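Long-range contacts in putative exotoxin (superantigen) (Streptococcus pyogenes, PDB 1TY0), which probably acts as a superantigen toxin, engaging T-cell receptors through a surface that can also serve for its own dimerization: residues L12-A17 against L174-S179; Y16-I21 against S184-K189; I20-Y25 against N71-P76; V52-E57 against G89-S94. One frame throughout, in Å; residues are numbered along the deposited sequence.

Interaction 1: L12-A17 against L174-S179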
loop_
_atom_site.group_PDB
_atom_site.type_symbol
_atom_site.label_atom_id
_atom_site.label_comp_id
_atom_site.label_asym_id
_atom_site.label_seq_id
_atom_site.Cartn_x
_atom_site.Cartn_y
_atom_site.Cartn_z
ATOM N N LEU A 12 -15.976 6.154 4.681
ATOM C CA LEU A 12 -15.346 6.056 3.371
ATOM C C LEU A 12 -13.893 6.519 3.419
ATOM O O LEU A 12 -13.023 5.888 2.825
ATOM C CB LEU A 12 -16.133 6.873 2.346
ATOM C CG LEU A 12 -17.488 6.259 1.984
ATOM C CD1 LEU A 12 -18.220 7.146 0.986
ATOM C CD2 LEU A 12 -17.265 4.872 1.392
ATOM N N GLN A 13 -13.627 7.616 4.126
ATOM C CA GLN A 13 -12.260 8.119 4.240
ATOM C C GLN A 13 -11.371 7.121 4.987
ATOM O O GLN A 13 -10.200 6.953 4.658
ATOM C CB GLN A 13 -12.231 9.463 4.978
ATOM C CG GLN A 13 -12.806 10.625 4.188
ATOM C CD GLN A 13 -12.106 10.825 2.859
ATOM O OE1 GLN A 13 -10.944 11.224 2.804
ATOM N NE2 GLN A 13 -12.813 10.539 1.776
ATOM N N LEU A 14 -11.933 6.464 5.997
ATOM C CA LEU A 14 -11.179 5.497 6.780
ATOM C C LEU A 14 -10.911 4.221 5.999
ATOM O O LEU A 14 -9.816 3.656 6.075
ATOM C CB LEU A 14 -11.927 5.173 8.072
ATOM C CG LEU A 14 -11.887 6.308 9.094
ATOM C CD1 LEU A 14 -12.937 6.105 10.177
ATOM C CD2 LEU A 14 -10.488 6.372 9.686
ATOM N N ASN A 15 -11.906 3.772 5.240
ATOM C CA ASN A 15 -11.751 2.557 4.461
ATOM C C ASN A 15 -10.626 2.753 3.457
ATOM O O ASN A 15 -9.777 1.879 3.283
ATOM C CB ASN A 15 -13.058 2.206 3.747
ATOM C CG ASN A 15 -13.072 0.779 3.249
ATOM O OD1 ASN A 15 -12.675 0.501 2.118
ATOM N ND2 ASN A 15 -13.502 -0.140 4.104
ATOM N N TYR A 16 -10.607 3.913 2.812
ATOM C CA TYR A 16 -9.555 4.202 1.851
ATOM C C TYR A 16 -8.187 4.320 2.517
ATOM O O TYR A 16 -7.207 3.753 2.040
ATOM C CB TYR A 16 -9.832 5.506 1.105
ATOM C CG TYR A 16 -8.570 6.096 0.516
ATOM C CD1 TYR A 16 -7.845 5.411 -0.459
ATOM C CD2 TYR A 16 -8.069 7.315 0.973
ATOM C CE1 TYR A 16 -6.651 5.925 -0.963
ATOM C CE2 TYR A 16 -6.877 7.835 0.478
ATOM C CZ TYR A 16 -6.174 7.136 -0.489
ATOM O OH TYR A 16 -4.994 7.645 -0.980
ATOM N N ALA A 17 -8.124 5.075 3.608
ATOM C CA ALA A 17 -6.865 5.289 4.312
ATOM C C ALA A 17 -6.184 3.998 4.749
ATOM O O ALA A 17 -4.980 3.836 4.558
ATOM C CB ALA A 17 -7.091 6.193 5.528
ATOM N N LEU A 174 -11.978 4.247 16.697
ATOM C CA LEU A 174 -11.865 3.552 15.416
ATOM C C LEU A 174 -12.471 4.333 14.256
ATOM O O LEU A 174 -12.281 3.986 13.091
ATOM C CB LEU A 174 -12.523 2.170 15.511
ATOM C CG LEU A 174 -11.720 1.127 16.294
ATOM C CD1 LEU A 174 -12.563 -0.125 16.494
ATOM C CD2 LEU A 174 -10.433 0.799 15.543
ATOM N N TYR A 175 -13.198 5.396 14.578
ATOM C CA TYR A 175 -13.826 6.219 13.553
ATOM C C TYR A 175 -13.255 7.628 13.657
ATOM O O TYR A 175 -13.987 8.618 13.649
ATOM C CB TYR A 175 -15.344 6.205 13.759
ATOM C CG TYR A 175 -15.948 4.850 13.453
ATOM C CD1 TYR A 175 -15.996 3.846 14.425
ATOM C CD2 TYR A 175 -16.393 4.543 12.173
ATOM C CE1 TYR A 175 -16.468 2.564 14.116
ATOM C CE2 TYR A 175 -16.871 3.271 11.854
ATOM C CZ TYR A 175 -16.904 2.288 12.825
ATOM O OH TYR A 175 -17.360 1.028 12.492
ATOM N N ASP A 176 -11.928 7.692 13.737
ATOM C CA ASP A 176 -11.207 8.951 13.878
ATOM C C ASP A 176 -10.865 9.684 12.583
ATOM O O ASP A 176 -9.699 9.755 12.183
ATOM C CB ASP A 176 -9.934 8.713 14.703
ATOM C CG ASP A 176 -9.015 7.660 14.093
ATOM O OD1 ASP A 176 -9.518 6.693 13.483
ATOM O OD2 ASP A 176 -7.781 7.798 14.243
ATOM N N ALA A 177 -11.884 10.243 11.936
ATOM C CA ALA A 177 -11.675 11.000 10.708
ATOM C C ALA A 177 -12.895 11.840 10.363
ATOM O O ALA A 177 -13.970 11.653 10.932
ATOM C CB ALA A 177 -11.366 10.057 9.546
ATOM N N THR A 178 -12.704 12.781 9.442
ATOM C CA THR A 178 -13.790 13.617 8.945
ATOM C C THR A 178 -13.863 13.226 7.473
ATOM O O THR A 178 -13.010 12.488 6.983
ATOM C CB THR A 178 -13.480 15.131 9.037
ATOM O OG1 THR A 178 -12.475 15.475 8.075
ATOM C CG2 THR A 178 -12.988 15.494 10.427
ATOM N N SER A 179 -14.870 13.717 6.764
ATOM C CA SER A 179 -15.020 13.386 5.357
ATOM C C SER A 179 -13.906 13.977 4.495
ATOM O O SER A 179 -13.797 13.652 3.313
ATOM C CB SER A 179 -16.377 13.880 4.848
ATOM O OG SER A 179 -16.465 15.292 4.943
#
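Leu14 and Gln13 of the N-terminal helix 5-18 lie against the loop 174-179 of the beta-grasp domain, in the two-domain fold of the staphylococcal and streptococcal superantigens. The loop runs from strand 168-173 toward helix 183-187, and the helix meets it with two neighbouring side chains. Leu14 does most of the work. Its CG stands beside the backbone N and anti to the carbonyl carbon (chi1 -73°), which turns the branch toward the loop; the fork at CG then divides the methyls. CD1 reaches the backbone bend at the start of the loop, 3.5 Å from Tyr175 CA, and approaches the Tyr175 ring obliquely, 4.3 Å from Tyr175 CD2. Leu14 CD2 lies 3.8 Å from Ala177 CB, which points at the helix. The Asp176 and Leu14 side chains cross at about a right angle, with Asp176 OD1 3.9 Å from Leu14 CD2. Asp176 centres an inverse gamma turn, closed by a weak bond from Ala177 N to Tyr175 O. Its own carboxylate is gripped from outside the pair by salt bridges to Arg139 and Lys189, while Tyr175 OH bonds to Ile148 O. Packing around Leu14 is completed by Arg139, Tyr149 and Ile186, so this leucine is buried where the helix, the loop and two further helices converge. Toward the more exposed end of the contact, Gln13 sets its CB and CG against the carbonyl oxygens of Thr178 and Ser179. Gln13 CG comes to 3.4 Å from Thr178 O and 3.3 Å from Ser179 O.

Interaction 2: Y16-I21 against S184-K189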
loop_
_atom_site.group_PDB
_atom_site.type_symbol
_atom_site.label_atom_id
_atom_site.label_comp_id
_atom_site.label_asym_id
_atom_site.label_seq_id
_atom_site.Cartn_x
_atom_site.Cartn_y
_atom_site.Cartn_z
ATOM N N TYR A 16 -10.607 3.913 2.812
ATOM C CA TYR A 16 -9.555 4.202 1.851
ATOM C C TYR A 16 -8.187 4.320 2.517
ATOM O O TYR A 16 -7.207 3.753 2.040
ATOM C CB TYR A 16 -9.832 5.506 1.105
ATOM C CG TYR A 16 -8.570 6.096 0.516
ATOM C CD1 TYR A 16 -7.845 5.411 -0.459
ATOM C CD2 TYR A 16 -8.069 7.315 0.973
ATOM C CE1 TYR A 16 -6.651 5.925 -0.963
ATOM C CE2 TYR A 16 -6.877 7.835 0.478
ATOM C CZ TYR A 16 -6.174 7.136 -0.489
ATOM O OH TYR A 16 -4.994 7.645 -0.980
ATOM N N ALA A 17 -8.124 5.075 3.608
ATOM C CA ALA A 17 -6.865 5.289 4.312
ATOM C C ALA A 17 -6.184 3.998 4.749
ATOM O O ALA A 17 -4.980 3.836 4.558
ATOM C CB ALA A 17 -7.091 6.193 5.528
ATOM N N TYR A 18 -6.954 3.074 5.318
ATOM C CA TYR A 18 -6.385 1.823 5.803
ATOM C C TYR A 18 -6.280 0.659 4.809
ATOM O O TYR A 18 -5.759 -0.397 5.152
ATOM C CB TYR A 18 -7.125 1.400 7.079
ATOM C CG TYR A 18 -6.705 2.218 8.290
ATOM C CD1 TYR A 18 -5.550 1.899 8.999
ATOM C CD2 TYR A 18 -7.443 3.330 8.702
ATOM C CE1 TYR A 18 -5.131 2.665 10.093
ATOM C CE2 TYR A 18 -7.032 4.109 9.796
ATOM C CZ TYR A 18 -5.874 3.767 10.485
ATOM O OH TYR A 18 -5.463 4.519 11.566
ATOM N N GLU A 19 -6.783 0.840 3.590
ATOM C CA GLU A 19 -6.662 -0.199 2.559
ATOM C C GLU A 19 -5.316 0.123 1.925
ATOM O O GLU A 19 -5.244 0.698 0.845
ATOM C CB GLU A 19 -7.779 -0.067 1.520
ATOM C CG GLU A 19 -9.075 -0.760 1.915
ATOM C CD GLU A 19 -8.981 -2.267 1.794
ATOM O OE1 GLU A 19 -8.795 -2.763 0.659
ATOM O OE2 GLU A 19 -9.088 -2.958 2.829
ATOM N N ILE A 20 -4.250 -0.259 2.616
ATOM C CA ILE A 20 -2.903 0.060 2.176
ATOM C C ILE A 20 -1.882 -1.000 2.585
ATOM O O ILE A 20 -2.132 -1.811 3.473
ATOM C CB ILE A 20 -2.500 1.417 2.792
ATOM C CG1 ILE A 20 -1.093 1.827 2.367
ATOM C CG2 ILE A 20 -2.585 1.325 4.305
ATOM C CD1 ILE A 20 -0.706 3.194 2.890
ATOM N N ILE A 21 -0.735 -0.989 1.915
ATOM C CA ILE A 21 0.353 -1.918 2.205
ATOM C C ILE A 21 1.331 -1.162 3.101
ATOM O O ILE A 21 1.803 -0.089 2.738
ATOM C CB ILE A 21 1.084 -2.339 0.910
ATOM C CG1 ILE A 21 0.185 -3.275 0.095
ATOM C CG2 ILE A 21 2.412 -3.020 1.245
ATOM C CD1 ILE A 21 -0.047 -4.607 0.751
ATOM N N SER A 184 -2.370 11.414 5.795
ATOM C CA SER A 184 -1.490 12.153 6.690
ATOM C C SER A 184 -2.263 12.577 7.936
ATOM O O SER A 184 -1.783 12.409 9.056
ATOM C CB SER A 184 -0.935 13.396 5.997
ATOM O OG SER A 184 -0.097 14.125 6.875
ATOM N N ASP A 185 -3.457 13.132 7.738
ATOM C CA ASP A 185 -4.279 13.575 8.869
ATOM C C ASP A 185 -4.599 12.429 9.820
ATOM O O ASP A 185 -4.477 12.574 11.039
ATOM C CB ASP A 185 -5.611 14.169 8.397
ATOM C CG ASP A 185 -5.445 15.440 7.593
ATOM O OD1 ASP A 185 -4.506 16.215 7.869
ATOM O OD2 ASP A 185 -6.279 15.670 6.696
ATOM N N ILE A 186 -5.009 11.295 9.255
ATOM C CA ILE A 186 -5.397 10.127 10.044
ATOM C C ILE A 186 -4.238 9.402 10.715
ATOM O O ILE A 186 -4.381 8.879 11.822
ATOM C CB ILE A 186 -6.188 9.121 9.166
ATOM C CG1 ILE A 186 -7.506 9.763 8.714
ATOM C CG2 ILE A 186 -6.487 7.845 9.948
ATOM C CD1 ILE A 186 -8.210 9.020 7.601
ATOM N N PHE A 187 -3.085 9.380 10.058
ATOM C CA PHE A 187 -1.921 8.691 10.605
ATOM C C PHE A 187 -1.078 9.537 11.562
ATOM O O PHE A 187 -0.228 9.003 12.266
ATOM C CB PHE A 187 -1.011 8.185 9.473
ATOM C CG PHE A 187 -1.665 7.212 8.528
ATOM C CD1 PHE A 187 -2.853 6.559 8.858
ATOM C CD2 PHE A 187 -1.059 6.921 7.305
ATOM C CE1 PHE A 187 -3.426 5.632 7.981
ATOM C CE2 PHE A 187 -1.620 5.999 6.423
ATOM C CZ PHE A 187 -2.807 5.352 6.761
ATOM N N LYS A 188 -1.304 10.846 11.594
ATOM C CA LYS A 188 -0.514 11.712 12.463
ATOM C C LYS A 188 -0.515 11.266 13.919
ATOM O O LYS A 188 0.447 11.504 14.643
ATOM C CB LYS A 188 -0.995 13.164 12.357
ATOM C CG LYS A 188 0.053 14.104 11.770
ATOM C CD LYS A 188 -0.514 15.488 11.500
ATOM C CE LYS A 188 0.569 16.455 11.048
ATOM N NZ LYS A 188 1.285 15.990 9.829
ATOM N N LYS A 189 -1.590 10.613 14.348
ATOM C CA LYS A 189 -1.666 10.141 15.728
ATOM C C LYS A 189 -0.498 9.217 16.060
ATOM O O LYS A 189 -0.040 9.171 17.204
ATOM C CB LYS A 189 -2.994 9.409 15.975
ATOM C CG LYS A 189 -3.282 8.253 15.011
ATOM C CD LYS A 189 -4.527 7.469 15.452
ATOM C CE LYS A 189 -4.907 6.372 14.466
ATOM N NZ LYS A 189 -5.597 6.881 13.251
#
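Tyr18 and Phe187 form the aromatic centre of the contact between the end of helix 5-18 and helix 183-187, within the two-domain superantigen fold. The pair is T-shaped: the edge of Phe187 is directed at the face of Tyr18, with centroids 5.5 Å apart and planes at 66°. Phe187 CE1 does the touching, above the Tyr18 ring but offset toward its rim, 4.0 Å from Tyr18 CZ. The neighbouring CZ of Phe187 brings the same ring edge to the backbone, 3.4 Å from Ala17 O, an oxygen that also accepts a hydrogen bond from Arg183.

Apolar packing continues along Ile186, whose two branches divide the work. CG2 leans obliquely on the Tyr18 ring, 3.8 Å from Tyr18 CE2. CG1 takes the position beside the backbone N (chi1 -64°) and carries CD1 to 3.7 Å from Ala17 CB. Leu75 packs on both Tyr18 and Phe187, bringing the segment 71-76 of the OB-fold domain up to the cluster.

Polar contacts gather at the far end of Tyr18. Its hydroxyl meets Tyr190 OH, in a hydrogen bond just beyond the segment, and accepts another from Lys189 NZ, which lies at the ring edge near its plane. A salt bridge to Asp176 OD2 gives the ammonium an acidic partner. Lys189 extends as far as CE and then bends at chi4 (-77°), turning the ammonium back to the carbonyl of Ile186. Lys189 NZ donates to Tyr18 OH at 2.9 Å and to Ile186 O at 2.7 Å.

Interaction 3: I20-Y25 against N71-P76; sequences IIPVDY and NIFGLP
Strands 23-25 and 71-74 run antiparallel at 165° with axes 4.7 Å apart, pairing inside the OB-fold domain through hydrogen-bonded pairs Val23-Gly74 and Tyr25-Ile72 around the non-hydrogen-bonded pair Asp24-Phe73. Four backbone bonds join them; the shortest runs from Ile72 N to Tyr25 O, 2.7 Å and nearly straight. On one face, Val23 crosses Ile72 with Val23 CG1 3.9 Å from Ile72 CG2, and the same valine methyl lies in the plane of the Tyr25 ring at its edge. Ile87 of strand 84-93 packs on both Val23 and Ile72.

Asp24 and Phe73 share the other face. The two side chains cross obliquely, carboxylate and ring planes 60° apart, with Asp24 OD2 3.6 Å from Phe73 CE2. Pro22 lies alongside Phe73, with Pro22 CG 3.6 Å from Phe73 CZ. Pro22 CB meets Leu75 CD2; Phe136 of helix 131-146 covers Pro22 and Leu75. Ile20 and Pro76 meet tip to tip, and the extended isoleucine (chi1 -180°) presses CD1 to 3.3 Å from Pro76 CG, closer than usual van der Waals contact. A water at the Phe73 ring edge bridges the strands, donating to Asp24 OD1 and to Ile72 O, each at 2.7 Å.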
loop_
_atom_site.group_PDB
_atom_site.type_symbol
_atom_site.label_atom_id
_atom_site.label_comp_id
_atom_site.label_asym_id
_atom_site.label_seq_id
_atom_site.Cartn_x
_atom_site.Cartn_y
_atom_site.Cartn_z
ATOM N N ILE A 20 -4.250 -0.259 2.616
ATOM C CA ILE A 20 -2.903 0.060 2.176
ATOM C C ILE A 20 -1.882 -1.000 2.585
ATOM O O ILE A 20 -2.132 -1.811 3.473
ATOM C CB ILE A 20 -2.500 1.417 2.792
ATOM C CG1 ILE A 20 -1.093 1.827 2.367
ATOM C CG2 ILE A 20 -2.585 1.325 4.305
ATOM C CD1 ILE A 20 -0.706 3.194 2.890
ATOM N N ILE A 21 -0.735 -0.989 1.915
ATOM C CA ILE A 21 0.353 -1.918 2.205
ATOM C C ILE A 21 1.331 -1.162 3.101
ATOM O O ILE A 21 1.803 -0.089 2.738
ATOM C CB ILE A 21 1.084 -2.339 0.910
ATOM C CG1 ILE A 21 0.185 -3.275 0.095
ATOM C CG2 ILE A 21 2.412 -3.020 1.245
ATOM C CD1 ILE A 21 -0.047 -4.607 0.751
ATOM N N PRO A 22 1.657 -1.720 4.277
ATOM C CA PRO A 22 2.585 -1.032 5.180
ATOM C C PRO A 22 4.061 -1.161 4.851
ATOM O O PRO A 22 4.475 -2.065 4.125
ATOM C CB PRO A 22 2.267 -1.660 6.533
ATOM C CG PRO A 22 1.965 -3.082 6.155
ATOM C CD PRO A 22 1.102 -2.930 4.912
ATOM N N VAL A 23 4.841 -0.233 5.394
ATOM C CA VAL A 23 6.292 -0.249 5.257
ATOM C C VAL A 23 6.674 -1.168 6.409
ATOM O O VAL A 23 6.514 -0.809 7.575
ATOM C CB VAL A 23 6.891 1.146 5.482
ATOM C CG1 VAL A 23 8.411 1.052 5.507
ATOM C CG2 VAL A 23 6.439 2.088 4.378
ATOM N N ASP A 24 7.177 -2.352 6.072
ATOM C CA ASP A 24 7.504 -3.374 7.060
ATOM C C ASP A 24 8.912 -3.915 6.844
ATOM O O ASP A 24 9.151 -4.682 5.907
ATOM C CB ASP A 24 6.470 -4.500 6.907
ATOM C CG ASP A 24 6.627 -5.617 7.921
ATOM O OD1 ASP A 24 7.668 -5.706 8.598
ATOM O OD2 ASP A 24 5.684 -6.432 8.024
ATOM N N TYR A 25 9.844 -3.512 7.706
ATOM C CA TYR A 25 11.228 -3.967 7.596
ATOM C C TYR A 25 11.802 -4.222 8.976
ATOM O O TYR A 25 11.527 -3.473 9.908
ATOM C CB TYR A 25 12.072 -2.913 6.878
ATOM C CG TYR A 25 11.708 -2.776 5.419
ATOM C CD1 TYR A 25 12.175 -3.690 4.483
ATOM C CD2 TYR A 25 10.842 -1.770 4.986
ATOM C CE1 TYR A 25 11.792 -3.614 3.147
ATOM C CE2 TYR A 25 10.448 -1.688 3.654
ATOM C CZ TYR A 25 10.927 -2.615 2.742
ATOM O OH TYR A 25 10.523 -2.575 1.429
ATOM N N ASN A 71 13.205 -1.945 14.183
ATOM C CA ASN A 71 12.220 -2.542 13.299
ATOM C C ASN A 71 11.281 -1.429 12.890
ATOM O O ASN A 71 11.030 -0.493 13.658
ATOM C CB ASN A 71 11.437 -3.638 14.009
ATOM C CG ASN A 71 12.301 -4.834 14.335
ATOM O OD1 ASN A 71 13.180 -5.193 13.558
ATOM N ND2 ASN A 71 12.050 -5.462 15.480
ATOM N N ILE A 72 10.759 -1.536 11.677
ATOM C CA ILE A 72 9.860 -0.532 11.151
ATOM C C ILE A 72 8.537 -1.142 10.727
ATOM O O ILE A 72 8.506 -2.151 10.020
ATOM C CB ILE A 72 10.447 0.141 9.891
ATOM C CG1 ILE A 72 11.778 0.811 10.223
ATOM C CG2 ILE A 72 9.438 1.145 9.319
ATOM C CD1 ILE A 72 12.526 1.303 8.992
ATOM N N PHE A 73 7.451 -0.538 11.184
ATOM C CA PHE A 73 6.118 -0.949 10.756
ATOM C C PHE A 73 5.322 0.339 10.767
ATOM O O PHE A 73 4.789 0.753 11.803
ATOM C CB PHE A 73 5.454 -1.960 11.687
ATOM C CG PHE A 73 4.257 -2.625 11.061
ATOM C CD1 PHE A 73 3.050 -1.942 10.948
ATOM C CD2 PHE A 73 4.360 -3.896 10.506
ATOM C CE1 PHE A 73 1.966 -2.517 10.285
ATOM C CE2 PHE A 73 3.278 -4.479 9.842
ATOM C CZ PHE A 73 2.080 -3.783 9.733
ATOM N N GLY A 74 5.261 0.979 9.608
ATOM C CA GLY A 74 4.549 2.238 9.511
ATOM C C GLY A 74 3.735 2.344 8.246
ATOM O O GLY A 74 4.051 1.716 7.231
ATOM N N LEU A 75 2.678 3.146 8.304
ATOM C CA LEU A 75 1.821 3.325 7.140
ATOM C C LEU A 75 2.269 4.570 6.392
ATOM O O LEU A 75 2.324 5.663 6.966
ATOM C CB LEU A 75 0.359 3.445 7.588
ATOM C CG LEU A 75 -0.082 2.347 8.565
ATOM C CD1 LEU A 75 -1.566 2.512 8.908
ATOM C CD2 LEU A 75 0.173 0.978 7.950
ATOM N N PRO A 76 2.621 4.427 5.101
ATOM C CA PRO A 76 3.067 5.587 4.319
ATOM C C PRO A 76 1.934 6.586 4.118
ATOM O O PRO A 76 0.810 6.193 3.815
ATOM C CB PRO A 76 3.526 4.957 3.007
ATOM C CG PRO A 76 2.552 3.820 2.839
ATOM C CD PRO A 76 2.514 3.226 4.247
HETATM O O HOH W 1 8.214 -4.610 11.017
#

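Interaction 4: V52-E57 against G89-S94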
loop_
_atom_site.group_PDB
_atom_site.type_symbol
_atom_site.label_atom_id
_atom_site.label_comp_id
_atom_site.label_asym_id
_atom_site.label_seq_id
_atom_site.Cartn_x
_atom_site.Cartn_y
_atom_site.Cartn_z
ATOM N N VAL A 52 14.133 5.222 5.144
ATOM C CA VAL A 52 12.811 5.479 5.683
ATOM C C VAL A 52 12.938 6.668 6.618
ATOM O O VAL A 52 13.824 6.700 7.474
ATOM C CB VAL A 52 12.279 4.277 6.484
ATOM C CG1 VAL A 52 10.957 4.647 7.179
ATOM C CG2 VAL A 52 12.068 3.088 5.555
ATOM N N ASP A 53 12.076 7.657 6.423
ATOM C CA ASP A 53 12.052 8.826 7.287
ATOM C C ASP A 53 10.834 8.705 8.181
ATOM O O ASP A 53 9.703 8.813 7.715
ATOM C CB ASP A 53 11.939 10.126 6.490
ATOM C CG ASP A 53 11.525 11.299 7.366
ATOM O OD1 ASP A 53 11.960 11.341 8.540
ATOM O OD2 ASP A 53 10.766 12.172 6.892
ATOM N N SER A 54 11.067 8.460 9.465
ATOM C CA SER A 54 9.971 8.348 10.414
ATOM C C SER A 54 9.897 9.643 11.210
ATOM O O SER A 54 10.814 9.969 11.955
ATOM C CB SER A 54 10.202 7.181 11.377
ATOM O OG SER A 54 9.191 7.177 12.373
ATOM N N GLU A 55 8.804 10.375 11.049
ATOM C CA GLU A 55 8.622 11.634 11.760
ATOM C C GLU A 55 7.836 11.377 13.042
ATOM O O GLU A 55 6.809 10.697 13.023
ATOM C CB GLU A 55 7.877 12.623 10.869
ATOM C CG GLU A 55 7.726 14.009 11.467
ATOM C CD GLU A 55 6.960 14.941 10.553
ATOM O OE1 GLU A 55 7.433 15.183 9.419
ATOM O OE2 GLU A 55 5.882 15.428 10.965
ATOM N N VAL A 56 8.321 11.921 14.153
ATOM C CA VAL A 56 7.658 11.713 15.434
ATOM C C VAL A 56 7.517 12.973 16.277
ATOM O O VAL A 56 7.991 14.052 15.911
ATOM C CB VAL A 56 8.403 10.651 16.278
ATOM C CG1 VAL A 56 8.303 9.279 15.607
ATOM C CG2 VAL A 56 9.870 11.042 16.441
ATOM N N GLU A 57 6.840 12.816 17.409
ATOM C CA GLU A 57 6.637 13.910 18.345
ATOM C C GLU A 57 7.933 14.156 19.107
ATOM O O GLU A 57 8.875 13.368 19.017
ATOM C CB GLU A 57 5.495 13.566 19.310
ATOM C CG GLU A 57 4.113 13.819 18.723
ATOM C CD GLU A 57 2.981 13.273 19.584
ATOM O OE1 GLU A 57 3.145 13.189 20.820
ATOM O OE2 GLU A 57 1.917 12.939 19.018
ATOM N N GLY A 89 6.143 7.672 13.167
ATOM C CA GLY A 89 6.438 6.646 14.157
ATOM C C GLY A 89 6.731 5.277 13.553
ATOM O O GLY A 89 7.425 5.174 12.535
ATOM N N GLY A 90 6.203 4.231 14.191
ATOM C CA GLY A 90 6.396 2.864 13.729
ATOM C C GLY A 90 7.784 2.294 13.977
ATOM O O GLY A 90 8.143 1.259 13.423
ATOM N N VAL A 91 8.558 2.947 14.834
ATOM C CA VAL A 91 9.930 2.512 15.093
ATOM C C VAL A 91 10.128 1.895 16.474
ATOM O O VAL A 91 9.834 2.524 17.482
ATOM C CB VAL A 91 10.893 3.706 14.935
ATOM C CG1 VAL A 91 12.325 3.279 15.231
ATOM C CG2 VAL A 91 10.781 4.266 13.517
ATOM N N THR A 92 10.637 0.665 16.500
ATOM C CA THR A 92 10.886 -0.045 17.752
ATOM C C THR A 92 12.283 -0.645 17.780
ATOM O O THR A 92 12.884 -0.925 16.744
ATOM C CB THR A 92 9.890 -1.213 17.965
ATOM O OG1 THR A 92 9.903 -2.069 16.811
ATOM C CG2 THR A 92 8.486 -0.681 18.210
ATOM N N PRO A 93 12.822 -0.855 18.985
ATOM C CA PRO A 93 14.159 -1.436 19.092
ATOM C C PRO A 93 14.107 -2.881 18.613
ATOM O O PRO A 93 13.159 -3.604 18.928
ATOM C CB PRO A 93 14.452 -1.358 20.591
ATOM C CG PRO A 93 13.615 -0.211 21.057
ATOM C CD PRO A 93 12.330 -0.411 20.298
ATOM N N SER A 94 15.099 -3.294 17.833
ATOM C CA SER A 94 15.168 -4.676 17.367
ATOM C C SER A 94 16.072 -5.343 18.397
ATOM O O SER A 94 17.269 -5.065 18.440
ATOM C CB SER A 94 15.812 -4.753 15.982
ATOM O OG SER A 94 15.857 -6.094 15.525
#
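Ser54, near the end of strand 51-55, turns its side chain toward the glycine bend at Gly89, where strand 84-93 is interrupted. Its CB already touches the other segment, 3.6 Å from Gly89 O and 3.7 Å from Val91 CG2. From there the hydroxyl is held anti to the backbone N (chi1 174°), which directs OG toward the Gly89 carbonyl. OG donates a short hydrogen bond to Gly89 O at 2.7 Å. The approach is strongly bent at the acceptor, with a C=O...OG angle of 111° and the donor tilted 27° from the carbonyl plane, so the hydroxyl comes in beside the carbonyl rather than beyond its end. Ser54 OG also has Val91 CG2 at 3.5 Å, an apolar neighbour that helps enclose it.

The next residue adds a backbone bond: Gly89 N donates to Glu55 O at 3.1 Å. Val56 closes the other end, placing CG1 3.5 Å from Gly89 CA, and Phe38 of strand 37-41 packs on both Ser54 and Val56. Glu55 points its side chain away from the bend and forms a salt bridge with Lys191.

Gly89 and Gly90 both have positive phi, the conformation that turns the chain here. Before the bend, strand 84-93 pairs parallel with strand 51-55, as backbone bonds of Asp53 and Glu55 to Ile87 attest; beyond it, Asn71 and Phe73 take over as partners. Such a broken strand, passing from one neighbour to another, suits the strongly curled sheet of an OB-fold beta-barrel.

In the fold
Interactions 1 and 2 start from helix 5-18, share Tyr16 and Ala17 and lie about 8 Å apart between centres; the salt bridge from Asp176 to Lys189 joins them. Both connect N-terminal residues with the beta-grasp domain more than 150 residues later. Interaction 3 follows on the next strand, about 11 Å from interaction 2 by centres, and Leu75 packing on Tyr18 and Phe187 links the two. Interactions 3 and 4 alternate along the chain, about 10 Å apart by centres, in one OB-fold sheet where strands 69-74 and 84-93 are neighbours. The second subunit touches interactions 1 to 3, so the domain junction continues into the dimer contact, while interaction 4 lies apart from it.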